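Local coordinates for protein probable starch synthase 4, chloroplastic/amyloplastic (Arabidopsis thaliana, PDB 6GNE) that is a probable plastid starch synthase of the GT-B glycosyltransferase class, with pockets that bind ADP and glycan, at residues I48-Y53 and V94-P99; R65-V70 and I84-V89; V425-D430 and G440-T445. All blocks are in the same frame, centred on the assembly; numbering follows the deposited sequence.

Contact 1. Residues I48-Y53 and V94-P99; sequences IILPKY and VHFIEP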
ATOM      1  N   ILE A  48      15.314  -6.929   4.319  1.00 41.99           N
ATOM      2  CA  ILE A  48      14.115  -6.432   4.971  1.00 40.12           C
ATOM      3  C   ILE A  48      14.032  -6.922   6.396  1.00 39.60           C
ATOM      4  O   ILE A  48      14.374  -8.050   6.662  1.00 40.21           O
ATOM      5  CB  ILE A  48      12.885  -6.810   4.152  1.00 39.37           C
ATOM      6  CG1 ILE A  48      12.969  -6.068   2.810  1.00 39.89           C
ATOM      7  CG2 ILE A  48      11.607  -6.408   4.884  1.00 38.42           C
ATOM      8  CD1 ILE A  48      12.197  -6.730   1.717  1.00 41.29           C
ATOM      9  N   ILE A  49      13.613  -6.039   7.295  1.00 38.33           N
ATOM     10  CA  ILE A  49      13.401  -6.379   8.687  1.00 39.18           C
ATOM     11  C   ILE A  49      11.924  -6.172   9.018  1.00 38.50           C
ATOM     12  O   ILE A  49      11.418  -5.078   8.831  1.00 36.93           O
ATOM     13  CB  ILE A  49      14.296  -5.556   9.625  1.00 39.97           C
ATOM     14  CG1 ILE A  49      15.783  -5.830   9.306  1.00 41.23           C
ATOM     15  CG2 ILE A  49      13.980  -5.867  11.093  1.00 40.50           C
ATOM     16  CD1 ILE A  49      16.765  -4.913  10.022  1.00 42.61           C
ATOM     17  N   LEU A  50      11.267  -7.255   9.479  1.00 39.40           N
ATOM     18  CA  LEU A  50       9.852  -7.285   9.862  1.00 39.09           C
ATOM     19  C   LEU A  50       9.677  -7.806  11.262  1.00 39.82           C
ATOM     20  O   LEU A  50      10.580  -8.429  11.791  1.00 42.40           O
ATOM     21  CB  LEU A  50       9.064  -8.247   8.952  1.00 39.25           C
ATOM     22  CG  LEU A  50       9.038  -7.953   7.462  1.00 38.95           C
ATOM     23  CD1 LEU A  50       8.299  -9.044   6.734  1.00 39.53           C
ATOM     24  CD2 LEU A  50       8.403  -6.605   7.190  1.00 37.93           C
ATOM     25  N   PRO A  51       8.507  -7.586  11.859  1.00 39.20           N
ATOM     26  CA  PRO A  51       8.174  -8.376  13.017  1.00 41.02           C
ATOM     27  C   PRO A  51       7.821  -9.804  12.617  1.00 41.42           C
ATOM     28  O   PRO A  51       7.418 -10.053  11.492  1.00 39.83           O
ATOM     29  CB  PRO A  51       6.933  -7.681  13.591  1.00 40.73           C
ATOM     30  CG  PRO A  51       6.898  -6.329  12.958  1.00 39.69           C
ATOM     31  CD  PRO A  51       7.484  -6.565  11.596  1.00 38.57           C
ATOM     32  N   LYS A  52       7.952 -10.721  13.560  1.00 42.98           N
ATOM     33  CA  LYS A  52       7.407 -12.051  13.414  1.00 43.86           C
ATOM     34  C   LYS A  52       6.011 -12.023  14.019  1.00 43.94           C
ATOM     35  O   LYS A  52       5.830 -12.279  15.213  1.00 45.33           O
ATOM     36  CB  LYS A  52       8.272 -13.096  14.119  1.00 45.70           C
ATOM     37  CG  LYS A  52       7.722 -14.514  14.018  1.00 46.83           C
ATOM     38  CD  LYS A  52       8.546 -15.436  13.118  1.00 47.76           C
ATOM     39  CE  LYS A  52       8.136 -16.893  13.255  1.00 50.05           C
ATOM     40  NZ  LYS A  52       7.766 -17.306  14.660  1.00 52.65           N
ATOM     41  N   TYR A  53       5.026 -11.721  13.185  1.00 43.30           N
ATOM     42  CA  TYR A  53       3.634 -11.822  13.593  1.00 44.22           C
ATOM     43  C   TYR A  53       3.235 -13.293  13.669  1.00 46.83           C
ATOM     44  O   TYR A  53       3.696 -14.128  12.881  1.00 47.93           O
ATOM     45  CB  TYR A  53       2.715 -11.141  12.604  1.00 42.23           C
ATOM     46  CG  TYR A  53       2.955  -9.654  12.390  1.00 40.66           C
ATOM     47  CD1 TYR A  53       2.516  -8.704  13.306  1.00 40.27           C
ATOM     48  CD2 TYR A  53       3.579  -9.206  11.231  1.00 39.35           C
ATOM     49  CE1 TYR A  53       2.712  -7.356  13.077  1.00 39.56           C
ATOM     50  CE2 TYR A  53       3.781  -7.856  10.999  1.00 38.41           C
ATOM     51  CZ  TYR A  53       3.357  -6.929  11.921  1.00 38.19           C
ATOM     52  OH  TYR A  53       3.557  -5.591  11.661  1.00 36.27           O
ATOM     53  N   VAL A  94      14.957 -11.778   4.495  1.00 41.58           N
ATOM     54  CA  VAL A  94      14.151 -11.134   5.521  1.00 41.28           C
ATOM     55  C   VAL A  94      14.592 -11.593   6.902  1.00 43.43           C
ATOM     56  O   VAL A  94      14.961 -12.751   7.085  1.00 45.80           O
ATOM     57  CB  VAL A  94      12.657 -11.457   5.334  1.00 41.01           C
ATOM     58  CG1 VAL A  94      11.802 -10.654   6.313  1.00 40.69           C
ATOM     59  CG2 VAL A  94      12.252 -11.159   3.888  1.00 39.96           C
ATOM     60  N   HIS A  95      14.570 -10.661   7.853  1.00 43.15           N
ATOM     61  CA  HIS A  95      14.831 -10.901   9.264  1.00 43.81           C
ATOM     62  C   HIS A  95      13.533 -10.600   9.988  1.00 42.74           C
ATOM     63  O   HIS A  95      13.039  -9.487   9.931  1.00 40.56           O
ATOM     64  CB  HIS A  95      15.966  -9.996   9.786  1.00 44.99           C
ATOM     65  CG  HIS A  95      17.333 -10.456   9.380  1.00 47.11           C
ATOM     66  ND1 HIS A  95      17.923 -10.073   8.190  1.00 47.15           N
ATOM     67  CD2 HIS A  95      18.210 -11.300   9.988  1.00 48.87           C
ATOM     68  CE1 HIS A  95      19.110 -10.652   8.093  1.00 48.80           C
ATOM     69  NE2 HIS A  95      19.304 -11.409   9.162  1.00 49.73           N
ATOM     70  N   PHE A  96      12.970 -11.608  10.645  1.00 44.01           N
ATOM     71  CA  PHE A  96      11.758 -11.460  11.440  1.00 43.69           C
ATOM     72  C   PHE A  96      12.126 -11.405  12.914  1.00 45.66           C
ATOM     73  O   PHE A  96      12.790 -12.304  13.426  1.00 49.18           O
ATOM     74  CB  PHE A  96      10.820 -12.646  11.234  1.00 43.93           C
ATOM     75  CG  PHE A  96      10.483 -12.953   9.806  1.00 42.54           C
ATOM     76  CD1 PHE A  96      11.270 -13.812   9.069  1.00 43.15           C
ATOM     77  CD2 PHE A  96       9.351 -12.425   9.223  1.00 41.17           C
ATOM     78  CE1 PHE A  96      10.943 -14.121   7.769  1.00 42.31           C
ATOM     79  CE2 PHE A  96       9.009 -12.728   7.914  1.00 40.26           C
ATOM     80  CZ  PHE A  96       9.821 -13.567   7.186  1.00 40.96           C
ATOM     81  N   ILE A  97      11.705 -10.357  13.608  1.00 46.06           N
ATOM     82  CA  ILE A  97      12.028 -10.196  15.027  1.00 48.87           C
ATOM     83  C   ILE A  97      10.882 -10.756  15.858  1.00 50.18           C
ATOM     84  O   ILE A  97       9.742 -10.320  15.716  1.00 48.35           O
ATOM     85  CB  ILE A  97      12.302  -8.715  15.365  1.00 48.61           C
ATOM     86  CG1 ILE A  97      13.434  -8.163  14.472  1.00 48.34           C
ATOM     87  CG2 ILE A  97      12.688  -8.540  16.811  1.00 49.86           C
ATOM     88  CD1 ILE A  97      13.848  -6.737  14.824  1.00 48.50           C
ATOM     89  N   GLU A  98      11.187 -11.734  16.705  1.00 54.11           N
ATOM     90  CA  GLU A  98      10.230 -12.279  17.680  1.00 57.18           C
ATOM     91  C   GLU A  98      10.571 -11.821  19.114  1.00 58.77           C
ATOM     92  O   GLU A  98      11.437 -12.412  19.749  1.00 60.06           O
ATOM     93  CB  GLU A  98      10.198 -13.801  17.593  1.00 59.81           C
ATOM     94  CG  GLU A  98       9.018 -14.408  18.306  1.00 62.67           C
ATOM     95  CD  GLU A  98       8.947 -15.919  18.248  1.00 66.86           C
ATOM     96  OE1 GLU A  98       9.889 -16.654  17.803  1.00 69.23           O
ATOM     97  OE2 GLU A  98       7.892 -16.364  18.724  1.00 70.23           O
ATOM     98  N   PRO A  99       9.898 -10.770  19.624  1.00 59.19           N
ATOM     99  CA  PRO A  99      10.234 -10.321  20.984  1.00 61.85           C
ATOM    100  C   PRO A  99       9.783 -11.270  22.077  1.00 64.96           C
ATOM    101  O   PRO A  99       8.762 -11.945  21.962  1.00 65.13           O
ATOM    102  CB  PRO A  99       9.510  -8.977  21.117  1.00 61.03           C
ATOM    103  CG  PRO A  99       9.242  -8.548  19.712  1.00 58.54           C
ATOM    104  CD  PRO A  99       8.970  -9.835  18.968  1.00 57.52           C
TER
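Pro51 O lies at the edge of the Phe96 ring, in its plane, 3.8 Å from CD2. Leu50 CD1 reaches the same ring obliquely, 3.9 Å from CE2, its side chain running beside that of Phe96 and pointing the same way. One face of the ring takes Val94 CG1, set off toward the rim, and this methyl also touches Leu50 CD1 (3.9 Å), so leucine, valine and phenylalanine close up as one apolar cluster. The His95 ring has Ile48 O near its plane at the edge, and Pro51 CB sits over one face of the Tyr53 ring. On the other side of the strand pair from Phe96, Ile49 CG2 packs on Ile97 CD1 at 3.8 Å.

Between the two sets of side chains, backbone bonds follow the alternating pattern of parallel strands. His95 N gives to Ile48 O, Leu50 N to His95 O (2.9 Å, 168°) and Ile97 N to Leu50 O. The last rung, Lys52 N to Ile97 O at 2.8 Å, differs in that its donor stands well above the carbonyl plane.

Lys52 leaves the strand with CG anti to its backbone N (chi1 179°) and crosses Phe96 at about a right angle. A bend at chi2 then lays the chain alongside Glu98, where NZ and OE1 form a long salt bridge of 3.8 Å. Glu98 OE1 finds its stronger partner in Trp85 NE1, and the ammonium makes a cation-pi contact with that indole.

Helix 117-134 covers the face carrying Pro51 and His95, Met19 the face of Ile48 and Leu50. Strands 45-51 and 92-100 are parallel neighbours in the mixed sheet, joined through a connection of strands, consistent with the Rossmann-like N-terminal domain of a GT-B enzyme.

Contact 2. Residues R65-V70 and I84-V89; sequences RALDTV and IWIGTV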
ATOM      1  N   ARG A  65      14.145 -20.065   9.564  1.00 58.09           N
ATOM      2  CA  ARG A  65      14.852 -20.667  10.710  1.00 61.67           C
ATOM      3  C   ARG A  65      15.143 -19.652  11.763  1.00 59.25           C
ATOM      4  O   ARG A  65      15.301 -18.467  11.467  1.00 55.91           O
ATOM      5  CB  ARG A  65      16.135 -21.417  10.321  1.00 66.62           C
ATOM      6  CG  ARG A  65      16.801 -20.903   9.062  1.00 69.26           C
ATOM      7  CD  ARG A  65      17.950 -21.767   8.528  1.00 75.27           C
ATOM      8  NE  ARG A  65      19.108 -20.868   8.398  1.00 79.53           N
ATOM      9  CZ  ARG A  65      20.051 -20.659   9.335  1.00 83.58           C
ATOM     10  NH1 ARG A  65      20.063 -21.330  10.500  1.00 85.19           N
ATOM     11  NH2 ARG A  65      21.004 -19.752   9.108  1.00 85.50           N
ATOM     12  N   ALA A  66      15.157 -20.151  12.997  1.00 60.60           N
ATOM     13  CA  ALA A  66      15.465 -19.358  14.173  1.00 61.29           C
ATOM     14  C   ALA A  66      16.950 -19.418  14.380  1.00 62.92           C
ATOM     15  O   ALA A  66      17.524 -20.500  14.425  1.00 64.64           O
ATOM     16  CB  ALA A  66      14.736 -19.887  15.406  1.00 62.08           C
ATOM     17  N   LEU A  67      17.573 -18.246  14.482  1.00 63.38           N
ATOM     18  CA  LEU A  67      19.000 -18.160  14.700  1.00 65.62           C
ATOM     19  C   LEU A  67      19.286 -18.412  16.159  1.00 68.96           C
ATOM     20  O   LEU A  67      18.430 -18.215  17.034  1.00 68.05           O
ATOM     21  CB  LEU A  67      19.530 -16.793  14.288  1.00 64.31           C
ATOM     22  CG  LEU A  67      19.408 -16.480  12.797  1.00 62.94           C
ATOM     23  CD1 LEU A  67      19.987 -15.078  12.561  1.00 62.38           C
ATOM     24  CD2 LEU A  67      20.062 -17.551  11.900  1.00 63.82           C
ATOM     25  N   ASP A  68      20.520 -18.839  16.413  1.00 72.47           N
ATOM     26  CA  ASP A  68      20.974 -19.128  17.748  1.00 76.55           C
ATOM     27  C   ASP A  68      21.339 -17.867  18.503  1.00 78.77           C
ATOM     28  O   ASP A  68      21.213 -17.862  19.737  1.00 80.24           O
ATOM     29  CB  ASP A  68      22.134 -20.099  17.670  1.00 79.37           C
ATOM     30  CG  ASP A  68      21.670 -21.437  17.238  1.00 80.32           C
ATOM     31  OD1 ASP A  68      20.924 -22.019  18.032  1.00 80.68           O
ATOM     32  OD2 ASP A  68      21.970 -21.869  16.106  1.00 80.80           O
ATOM     33  N   THR A  69      21.779 -16.821  17.785  1.00 79.82           N
ATOM     34  CA  THR A  69      22.038 -15.507  18.378  1.00 82.41           C
ATOM     35  C   THR A  69      20.754 -14.821  18.868  1.00 82.60           C
ATOM     36  O   THR A  69      19.907 -14.435  18.064  1.00 79.52           O
ATOM     37  CB  THR A  69      22.729 -14.528  17.376  1.00 82.33           C
ATOM     38  OG1 THR A  69      22.506 -14.980  16.036  1.00 81.17           O
ATOM     39  CG2 THR A  69      24.238 -14.376  17.639  1.00 84.57           C
ATOM     40  N   VAL A  70      20.630 -14.667  20.188  1.00 85.62           N
ATOM     41  CA  VAL A  70      19.593 -13.808  20.781  1.00 85.07           C
ATOM     42  C   VAL A  70      20.108 -12.345  20.720  1.00 82.77           C
ATOM     43  O   VAL A  70      21.313 -12.104  20.798  1.00 82.09           O
ATOM     44  CB  VAL A  70      19.214 -14.270  22.218  1.00 88.31           C
ATOM     45  CG1 VAL A  70      18.144 -13.371  22.826  1.00 87.13           C
ATOM     46  CG2 VAL A  70      18.733 -15.724  22.204  1.00 89.33           C
ATOM     47  N   ILE A  84      15.649 -14.022  16.722  1.00 54.73           N
ATOM     48  CA  ILE A  84      15.778 -13.579  15.338  1.00 52.10           C
ATOM     49  C   ILE A  84      15.538 -14.768  14.396  1.00 51.41           C
ATOM     50  O   ILE A  84      16.110 -15.864  14.589  1.00 52.00           O
ATOM     51  CB  ILE A  84      17.169 -12.967  15.079  1.00 52.27           C
ATOM     52  CG1 ILE A  84      17.474 -11.874  16.120  1.00 52.97           C
ATOM     53  CG2 ILE A  84      17.272 -12.390  13.671  1.00 50.44           C
ATOM     54  CD1 ILE A  84      16.367 -10.851  16.314  1.00 51.63           C
ATOM     55  N   TRP A  85      14.683 -14.541  13.390  1.00 48.73           N
ATOM     56  CA  TRP A  85      14.417 -15.540  12.363  1.00 48.75           C
ATOM     57  C   TRP A  85      14.896 -15.006  11.027  1.00 47.66           C
ATOM     58  O   TRP A  85      14.834 -13.803  10.815  1.00 45.99           O
ATOM     59  CB  TRP A  85      12.923 -15.837  12.275  1.00 47.34           C
ATOM     60  CG  TRP A  85      12.318 -16.440  13.492  1.00 48.54           C
ATOM     61  CD1 TRP A  85      12.162 -15.848  14.712  1.00 49.10           C
ATOM     62  CD2 TRP A  85      11.782 -17.758  13.617  1.00 49.78           C
ATOM     63  NE1 TRP A  85      11.569 -16.708  15.582  1.00 50.57           N
ATOM     64  CE2 TRP A  85      11.318 -17.890  14.937  1.00 51.27           C
ATOM     65  CE3 TRP A  85      11.624 -18.829  12.736  1.00 50.03           C
ATOM     66  CZ2 TRP A  85      10.722 -19.066  15.408  1.00 52.55           C
ATOM     67  CZ3 TRP A  85      11.037 -19.970  13.191  1.00 51.74           C
ATOM     68  CH2 TRP A  85      10.609 -20.091  14.529  1.00 53.08           C
ATOM     69  N   ILE A  86      15.347 -15.891  10.130  1.00 48.75           N
ATOM     70  CA  ILE A  86      15.580 -15.475   8.735  1.00 48.10           C
ATOM     71  C   ILE A  86      14.868 -16.376   7.779  1.00 47.19           C
ATOM     72  O   ILE A  86      14.622 -17.520   8.071  1.00 47.80           O
ATOM     73  CB  ILE A  86      17.080 -15.387   8.312  1.00 50.40           C
ATOM     74  CG1 ILE A  86      17.722 -16.766   8.141  1.00 52.89           C
ATOM     75  CG2 ILE A  86      17.872 -14.568   9.316  1.00 51.92           C
ATOM     76  CD1 ILE A  86      19.234 -16.743   7.937  1.00 55.10           C
ATOM     77  N   GLY A  87      14.595 -15.837   6.614  1.00 45.64           N
ATOM     78  CA  GLY A  87      13.909 -16.550   5.574  1.00 45.69           C
ATOM     79  C   GLY A  87      14.019 -15.764   4.308  1.00 44.80           C
ATOM     80  O   GLY A  87      14.507 -14.637   4.307  1.00 44.73           O
ATOM     81  N   THR A  88      13.562 -16.351   3.224  1.00 45.09           N
ATOM     82  CA  THR A  88      13.633 -15.696   1.933  1.00 44.92           C
ATOM     83  C   THR A  88      12.218 -15.617   1.408  1.00 44.34           C
ATOM     84  O   THR A  88      11.506 -16.622   1.355  1.00 43.64           O
ATOM     85  CB  THR A  88      14.560 -16.451   0.989  1.00 46.39           C
ATOM     86  OG1 THR A  88      15.870 -16.528   1.588  1.00 47.62           O
ATOM     87  CG2 THR A  88      14.680 -15.732  -0.340  1.00 45.61           C
ATOM     88  N   VAL A  89      11.803 -14.388   1.103  1.00 43.75           N
ATOM     89  CA  VAL A  89      10.460 -14.103   0.663  1.00 43.75           C
ATOM     90  C   VAL A  89      10.598 -13.453  -0.705  1.00 44.30           C
ATOM     91  O   VAL A  89      11.068 -12.304  -0.843  1.00 42.38           O
ATOM     92  CB  VAL A  89       9.716 -13.163   1.632  1.00 43.80           C
ATOM     93  CG1 VAL A  89       8.304 -12.884   1.124  1.00 42.80           C
ATOM     94  CG2 VAL A  89       9.696 -13.759   3.034  1.00 44.79           C
TER
HETATM   95  O   HOH W   1      17.646 -15.719  18.006  1.00 29.24           O
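Ala66 sets its methyl squarely over the six-membered ring of Trp85, a CH-pi contact with CB 3.9 Å from the centroid and 7° off the normal. Followed outward, Trp85 CB meets Arg65 O at 3.6 Å, CG stays near the same oxygen, CE3 reaches Arg65 C at 3.7 Å, and CE2 comes within 4.0 Å of Ala66 CB. In the outer ring, CZ3 lies near Ala66 N and CZ2 near Ala66 CB, both at 4.1 Å. NE1, in the five-membered ring, gives its hydrogen bond to Glu98 on strand 92-100.

Ile86 and Arg65 share the other face, side by side and pointing the same way. With Ile86 CG1 between its backbone N and carbonyl carbon (chi1 73°), CD1 meets the guanidinium obliquely, 3.7 Å from NH2, while CG2 touches Leu67 CD1.

Arg65 and Ile86 exchange two backbone bonds as a hydrogen-bonded antiparallel pair, and Leu67 N adds a nearly straight third to Ile84 O (2.8 Å, 170°). At the corner by Asp68 a water donates to Leu67 O and Thr69 O and accepts from Ile84 N.

Strand 78-89 runs between its hairpin partner, strand 64-75, and strand 92-100, where Ile84 and Ile86 lean on His95.

Contact 3. Residues V425-D430 and G440-T445; sequences VFDIDD and GFTFQT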
ATOM      1  N   VAL A 425      -4.800   7.470 -13.857  1.00 33.15           N
ATOM      2  CA  VAL A 425      -6.050   7.244 -14.574  1.00 32.11           C
ATOM      3  C   VAL A 425      -6.464   8.497 -15.335  1.00 32.41           C
ATOM      4  O   VAL A 425      -6.619   9.561 -14.773  1.00 33.81           O
ATOM      5  CB  VAL A 425      -7.184   6.770 -13.650  1.00 31.73           C
ATOM      6  CG1 VAL A 425      -8.390   6.315 -14.460  1.00 32.60           C
ATOM      7  CG2 VAL A 425      -6.725   5.593 -12.819  1.00 30.85           C
ATOM      8  N   PHE A 426      -6.657   8.329 -16.635  1.00 32.76           N
ATOM      9  CA  PHE A 426      -6.907   9.412 -17.574  1.00 32.85           C
ATOM     10  C   PHE A 426      -8.115   9.070 -18.467  1.00 32.98           C
ATOM     11  O   PHE A 426      -8.109   8.090 -19.217  1.00 32.84           O
ATOM     12  CB  PHE A 426      -5.661   9.617 -18.431  1.00 33.68           C
ATOM     13  CG  PHE A 426      -4.425   9.897 -17.640  1.00 33.97           C
ATOM     14  CD1 PHE A 426      -4.142  11.190 -17.169  1.00 34.53           C
ATOM     15  CD2 PHE A 426      -3.540   8.868 -17.339  1.00 34.57           C
ATOM     16  CE1 PHE A 426      -2.996  11.447 -16.440  1.00 34.88           C
ATOM     17  CE2 PHE A 426      -2.379   9.109 -16.579  1.00 34.65           C
ATOM     18  CZ  PHE A 426      -2.104  10.400 -16.137  1.00 34.82           C
ATOM     19  N   ASP A 427      -9.129   9.915 -18.387  1.00 33.54           N
ATOM     20  CA  ASP A 427     -10.389   9.756 -19.115  1.00 33.44           C
ATOM     21  C   ASP A 427     -10.209   9.738 -20.639  1.00 33.33           C
ATOM     22  O   ASP A 427      -9.618  10.663 -21.209  1.00 33.21           O
ATOM     23  CB  ASP A 427     -11.349  10.894 -18.712  1.00 34.38           C
ATOM     24  CG  ASP A 427     -12.784  10.607 -19.062  1.00 34.97           C
ATOM     25  OD1 ASP A 427     -13.196  10.872 -20.210  1.00 35.22           O
ATOM     26  OD2 ASP A 427     -13.521  10.137 -18.166  1.00 35.75           O
ATOM     27  N   ILE A 428     -10.744   8.698 -21.278  1.00 33.08           N
ATOM     28  CA  ILE A 428     -10.688   8.561 -22.754  1.00 35.12           C
ATOM     29  C   ILE A 428     -11.527   9.591 -23.535  1.00 36.47           C
ATOM     30  O   ILE A 428     -11.257   9.803 -24.710  1.00 37.30           O
ATOM     31  CB  ILE A 428     -11.029   7.134 -23.261  1.00 35.01           C
ATOM     32  CG1 ILE A 428     -12.528   6.819 -23.114  1.00 35.62           C
ATOM     33  CG2 ILE A 428     -10.191   6.104 -22.523  1.00 34.15           C
ATOM     34  CD1 ILE A 428     -12.952   5.425 -23.553  1.00 35.76           C
ATOM     35  N   ASP A 429     -12.506  10.231 -22.891  1.00 37.23           N
ATOM     36  CA  ASP A 429     -13.293  11.300 -23.516  1.00 38.88           C
ATOM     37  C   ASP A 429     -12.752  12.740 -23.278  1.00 38.64           C
ATOM     38  O   ASP A 429     -13.323  13.673 -23.800  1.00 40.94           O
ATOM     39  CB  ASP A 429     -14.780  11.185 -23.129  1.00 39.65           C
ATOM     40  CG  ASP A 429     -15.441   9.851 -23.617  1.00 41.58           C
ATOM     41  OD1 ASP A 429     -15.105   9.300 -24.702  1.00 41.76           O
ATOM     42  OD2 ASP A 429     -16.345   9.335 -22.897  1.00 42.85           O
ATOM     43  N   ASP A 430     -11.664  12.936 -22.545  1.00 37.91           N
ATOM     44  CA  ASP A 430     -11.054  14.290 -22.381  1.00 39.21           C
ATOM     45  C   ASP A 430      -9.989  14.561 -23.472  1.00 41.22           C
ATOM     46  O   ASP A 430      -8.876  14.006 -23.443  1.00 40.60           O
ATOM     47  CB  ASP A 430     -10.425  14.400 -20.974  1.00 37.96           C
ATOM     48  CG  ASP A 430      -9.886  15.808 -20.649  1.00 38.54           C
ATOM     49  OD1 ASP A 430      -9.863  16.700 -21.524  1.00 39.00           O
ATOM     50  OD2 ASP A 430      -9.458  16.001 -19.489  1.00 37.24           O
ATOM     51  N   GLY A 440      -8.988   5.068 -19.225  1.00 29.24           N
ATOM     52  CA  GLY A 440     -10.141   4.776 -18.369  1.00 28.08           C
ATOM     53  C   GLY A 440     -11.141   5.902 -18.305  1.00 28.31           C
ATOM     54  O   GLY A 440     -11.336   6.651 -19.271  1.00 29.44           O
ATOM     55  N   PHE A 441     -11.798   6.009 -17.156  1.00 28.02           N
ATOM     56  CA  PHE A 441     -12.845   7.009 -16.944  1.00 28.26           C
ATOM     57  C   PHE A 441     -12.674   7.642 -15.594  1.00 27.63           C
ATOM     58  O   PHE A 441     -12.406   6.948 -14.631  1.00 25.42           O
ATOM     59  CB  PHE A 441     -14.216   6.338 -16.999  1.00 29.09           C
ATOM     60  CG  PHE A 441     -14.504   5.686 -18.312  1.00 28.95           C
ATOM     61  CD1 PHE A 441     -14.140   4.379 -18.527  1.00 28.17           C
ATOM     62  CD2 PHE A 441     -15.128   6.392 -19.312  1.00 29.88           C
ATOM     63  CE1 PHE A 441     -14.379   3.772 -19.734  1.00 29.32           C
ATOM     64  CE2 PHE A 441     -15.390   5.790 -20.530  1.00 31.73           C
ATOM     65  CZ  PHE A 441     -14.988   4.473 -20.753  1.00 31.02           C
ATOM     66  N   THR A 442     -12.807   8.977 -15.537  1.00 29.74           N
ATOM     67  CA  THR A 442     -12.662   9.714 -14.283  1.00 30.49           C
ATOM     68  C   THR A 442     -13.816  10.644 -14.007  1.00 31.09           C
ATOM     69  O   THR A 442     -14.601  10.939 -14.863  1.00 33.54           O
ATOM     70  CB  THR A 442     -11.319  10.507 -14.229  1.00 32.51           C
ATOM     71  OG1 THR A 442     -11.298  11.598 -15.165  1.00 33.62           O
ATOM     72  CG2 THR A 442     -10.108   9.604 -14.479  1.00 32.17           C
ATOM     73  N   PHE A 443     -13.916  11.096 -12.773  1.00 32.20           N
ATOM     74  CA  PHE A 443     -14.848  12.177 -12.397  1.00 33.27           C
ATOM     75  C   PHE A 443     -14.244  13.022 -11.279  1.00 34.83           C
ATOM     76  O   PHE A 443     -13.387  12.544 -10.524  1.00 34.60           O
ATOM     77  CB  PHE A 443     -16.219  11.603 -11.996  1.00 31.84           C
ATOM     78  CG  PHE A 443     -16.198  10.715 -10.795  1.00 30.49           C
ATOM     79  CD1 PHE A 443     -15.813   9.388 -10.885  1.00 29.22           C
ATOM     80  CD2 PHE A 443     -16.591  11.207  -9.562  1.00 31.42           C
ATOM     81  CE1 PHE A 443     -15.822   8.576  -9.774  1.00 28.74           C
ATOM     82  CE2 PHE A 443     -16.588  10.403  -8.415  1.00 30.47           C
ATOM     83  CZ  PHE A 443     -16.196   9.086  -8.520  1.00 29.25           C
ATOM     84  N   GLN A 444     -14.702  14.262 -11.173  1.00 37.51           N
ATOM     85  CA  GLN A 444     -14.161  15.199 -10.224  1.00 40.32           C
ATOM     86  C   GLN A 444     -14.859  15.106  -8.853  1.00 40.37           C
ATOM     87  O   GLN A 444     -14.257  14.717  -7.865  1.00 40.56           O
ATOM     88  CB  GLN A 444     -14.211  16.613 -10.805  1.00 44.74           C
ATOM     89  CG  GLN A 444     -13.334  17.633 -10.069  1.00 50.51           C
ATOM     90  CD  GLN A 444     -11.816  17.258 -10.061  1.00 54.50           C
ATOM     91  OE1 GLN A 444     -11.087  17.526 -11.056  1.00 58.49           O
ATOM     92  NE2 GLN A 444     -11.341  16.612  -8.941  1.00 50.89           N
ATOM     93  N   THR A 445     -16.132  15.435  -8.809  1.00 41.53           N
ATOM     94  CA  THR A 445     -16.840  15.637  -7.555  1.00 43.00           C
ATOM     95  C   THR A 445     -17.231  14.320  -6.910  1.00 40.70           C
ATOM     96  O   THR A 445     -17.711  13.431  -7.602  1.00 39.05           O
ATOM     97  CB  THR A 445     -18.144  16.418  -7.787  1.00 46.12           C
ATOM     98  OG1 THR A 445     -17.951  17.366  -8.846  1.00 48.41           O
ATOM     99  CG2 THR A 445     -18.585  17.136  -6.491  1.00 48.10           C
TER
HETATM  100  O   HOH W   2      -8.961  12.093 -16.251  1.00 24.81           O
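Asp427 reaches across to the backbone of strand 441-443 with its carboxylate: OD2 accepts from Thr442 N at 3.0 Å, an almost straight bond (169°) taken on the anti lone pair. A chi1 of -163° turns the carboxylate away from its own backbone N and over to that N-H. Two backbone bonds at Gly440 accompany it. Ile428 N gives to Gly440 O at 2.9 Å, and Gly440 N to Phe426 O, the donor here lying well out of the carbonyl plane.

Ile428 CD1 meets Phe441 CZ obliquely at 3.6 Å, and the Val425 and Thr442 side chains pass in opposite directions, Val425 CG1 and Thr442 CG2 3.7 Å apart. A water accepts from Asp427 N and is hydrogen-bonded to Thr442 OG1.

What positions Asp427 comes next. Its OD1 accepts from Asp429 N (2.8 Å), making an Asx turn at the head of a type I turn that runs to Asp430. Farther out, Arg457 of helix 448-464 forms salt bridges with both Asp427 OD2 and Asp429 OD2, which would probably favour the charged form of each acid.

Backbone bonds of Phe441 to Pro413 and Ala415 place 441-443 beside strand 412-416 at the margin of a six-stranded parallel sheet, and the Asp427, Ile428 and Gly440 bonds hold the loop to it, consistent with the Rossmann-like C-terminal domain of the GT-B fold.

Overall arrangement
From the N terminus, the chain passes through strand 45-51 and then makes an excursion, built largely of strands and without helix, before contact 1 brings 94-99 back beside 48-53. Contact 2 opens and closes within that excursion, as the hairpin of strands 64-75 and 78-89. The two centres are 9 Å apart and the contacts touch, since strands 78-89 and 92-100 are neighbours in one mixed sheet. Contact 3 comes much later, in series with both, and closes a short loop. Its centre lies about 42 Å from that of contact 1, across the centre of the chain. Contacts 1 and 2 each join parts of the first sheet, and contact 3 joins a loop to the edge of the second.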